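Local structure of putative oxidoreductase (Bacteroides fragilis NCTC 9343, 3EOF) at residues I57-A61 / H62-P66. The protein binds FMN and is probably a flavin-dependent oxidoreductase of the nitroreductase family. Sequence-based numbering, arbitrary orientation.
Sequences ILSPA and HFNQP. With FMN (flavin mononucleotide), chain C.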
# COMPACT_ATOMS: atom_id res chain seq x y z
N ILE A 57 5.34 23.76 -9.50
CA ILE A 57 6.60 23.01 -9.56
C ILE A 57 6.37 21.49 -9.61
O ILE A 57 7.00 20.80 -10.40
CB ILE A 57 7.53 23.41 -8.40
CG1 ILE A 57 8.02 24.85 -8.60
CG2 ILE A 57 8.70 22.48 -8.34
CD1 ILE A 57 8.73 25.39 -7.38
N LEU A 58 5.44 20.98 -8.81
CA LEU A 58 5.08 19.54 -8.80
C LEU A 58 4.33 19.08 -10.02
O LEU A 58 4.36 17.91 -10.36
CB LEU A 58 4.18 19.19 -7.60
CG LEU A 58 4.78 19.03 -6.21
CD1 LEU A 58 3.68 18.57 -5.23
CD2 LEU A 58 5.96 18.01 -6.31
N SER A 59 3.61 20.01 -10.63
CA SER A 59 2.72 19.72 -11.76
C SER A 59 3.34 18.95 -12.91
O SER A 59 2.76 17.98 -13.37
CB SER A 59 2.08 21.04 -12.26
OG SER A 59 0.94 20.75 -13.04
N PRO A 60 4.51 19.38 -13.41
CA PRO A 60 5.17 18.65 -14.50
C PRO A 60 5.54 17.22 -14.16
O PRO A 60 5.47 16.35 -15.03
CB PRO A 60 6.45 19.47 -14.76
CG PRO A 60 6.23 20.76 -14.15
CD PRO A 60 5.26 20.57 -13.02
N ALA A 61 5.98 16.99 -12.92
CA ALA A 61 6.30 15.66 -12.40
C ALA A 61 5.08 14.72 -12.61
O ALA A 61 5.22 13.53 -12.94
CB ALA A 61 6.65 15.75 -10.91
N HIS A 62 3.89 15.30 -12.42
CA HIS A 62 2.64 14.58 -12.55
C HIS A 62 1.99 14.78 -13.92
O HIS A 62 0.79 14.61 -14.06
CB HIS A 62 1.71 14.97 -11.40
CG HIS A 62 2.27 14.59 -10.06
ND1 HIS A 62 2.39 13.28 -9.68
CD2 HIS A 62 2.85 15.33 -9.09
CE1 HIS A 62 2.95 13.22 -8.49
NE2 HIS A 62 3.22 14.45 -8.09
N PHE A 63 2.80 15.05 -14.93
CA PHE A 63 2.35 15.23 -16.30
C PHE A 63 1.31 16.34 -16.47
O PHE A 63 0.48 16.29 -17.42
CB PHE A 63 1.82 13.93 -16.92
CG PHE A 63 2.79 12.79 -16.89
CD1 PHE A 63 4.12 12.97 -17.19
CD2 PHE A 63 2.34 11.51 -16.62
CE1 PHE A 63 5.00 11.92 -17.14
CE2 PHE A 63 3.24 10.44 -16.60
CZ PHE A 63 4.56 10.66 -16.84
N ASN A 64 1.38 17.34 -15.59
CA ASN A 64 0.47 18.48 -15.63
C ASN A 64 -1.01 18.14 -15.54
O ASN A 64 -1.87 18.79 -16.13
CB ASN A 64 0.82 19.33 -16.84
CG ASN A 64 2.13 20.03 -16.66
OD1 ASN A 64 2.97 20.04 -17.57
ND2 ASN A 64 2.34 20.59 -15.46
N GLN A 65 -1.29 17.08 -14.78
CA GLN A 65 -2.66 16.67 -14.54
C GLN A 65 -3.19 17.79 -13.72
O GLN A 65 -2.51 18.24 -12.79
CB GLN A 65 -2.73 15.37 -13.78
CG GLN A 65 -2.14 14.21 -14.52
CD GLN A 65 -2.29 12.94 -13.76
OE1 GLN A 65 -3.38 12.38 -13.74
NE2 GLN A 65 -1.21 12.47 -13.12
N PRO A 66 -4.38 18.29 -14.07
CA PRO A 66 -4.91 19.51 -13.46
C PRO A 66 -5.11 19.52 -11.98
O PRO A 66 -5.02 20.58 -11.39
CB PRO A 66 -6.22 19.75 -14.23
CG PRO A 66 -6.55 18.43 -14.88
CD PRO A 66 -5.28 17.73 -15.10
N1 FMN C . -6.30 8.95 -11.60
C2 FMN C . -5.86 9.94 -12.48
O2 FMN C . -6.66 10.72 -13.02
N3 FMN C . -4.51 10.07 -12.80
C4 FMN C . -3.52 9.21 -12.25
O4 FMN C . -2.30 9.61 -12.23
C4A FMN C . -4.00 8.19 -11.37
N5 FMN C . -3.10 7.31 -10.80
C5A FMN C . -3.50 6.33 -9.90
C6 FMN C . -2.51 5.50 -9.37
C7 FMN C . -2.83 4.50 -8.47
C7M FMN C . -1.72 3.63 -7.96
C8 FMN C . -4.16 4.31 -8.12
C8M FMN C . -4.46 3.38 -6.98
C9 FMN C . -5.17 5.14 -8.65
C9A FMN C . -4.86 6.18 -9.57
N10 FMN C . -5.81 7.06 -10.15
C10 FMN C . -5.38 8.06 -11.05
C1' FMN C . -7.31 6.91 -9.92
C2' FMN C . -7.82 5.72 -10.71
O2' FMN C . -7.80 6.06 -12.10
C3' FMN C . -9.17 5.25 -10.21
O3' FMN C . -9.11 4.71 -8.88
C4' FMN C . -9.80 4.19 -11.13
O4' FMN C . -10.18 4.76 -12.36
C5' FMN C . -11.08 3.68 -10.51
O5' FMN C . -11.84 4.87 -10.25
P FMN C . -12.53 5.13 -8.80
O1P FMN C . -11.46 5.30 -7.70
O2P FMN C . -13.38 3.93 -8.47
O3P FMN C . -13.45 6.34 -9.04
O HOH W 1 -1.59 20.80 -12.59
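The first torsions of Ser59 and Asn64 turn their side chains to each other across the turn. Ser59 OG lies opposite the backbone N (chi1 -162°), and Asn64 CG sits beside its own N (chi1 -70°). Asn64 ND2 then donates to Ser59 OG over 2.8 Å, with the acceptor almost in the plane of the amide. A water also bonds to Ser59 OG and donates to the carbonyl O of Gln65. The amide of Asn64 thus folds back over Ser59 and passes close to the ring of Pro60.

Asn64 N donates to Ser59 O at 2.7 Å, from above the carbonyl plane. Phe63 N donates to Pro60 O at 3.0 Å and closes a type I beta turn from Pro60 to Phe63. This 6→1 and 5→2 pair of bonds makes Ser59 to Asn64 a Schellman motif, with the type I turn inside it. His62 N has two weak bonds, to Leu58 O and Ser59 O. Phe63 and then Asn64 are in the left-handed helical region, Phe63 at the place where the motif needs it.

This turn follows helix 52-58 in the FMN-binding fold of the nitroreductase family and leads to Gln65, a residue of the flavin pocket. The Gln65 side chain is extended beyond CG, and its amide meets N3 and O4 of the flavin. FMN N3 donates to Gln65 OE1 over 2.7 Å, and Gln65 NE2 donates to FMN O4 over 3.2 Å. The same NE2 donates to His62 O at 3.1 Å, nearly in its own amide plane. These three bonds fix the rotation of the amide, with His62 O as a second-shell acceptor.

The His62 ring has Ala61 CB over one face. Its CD2 lies 3.2 Å from Leu58 O, while ND1 is hydrogen-bonded to Thr133 OG1.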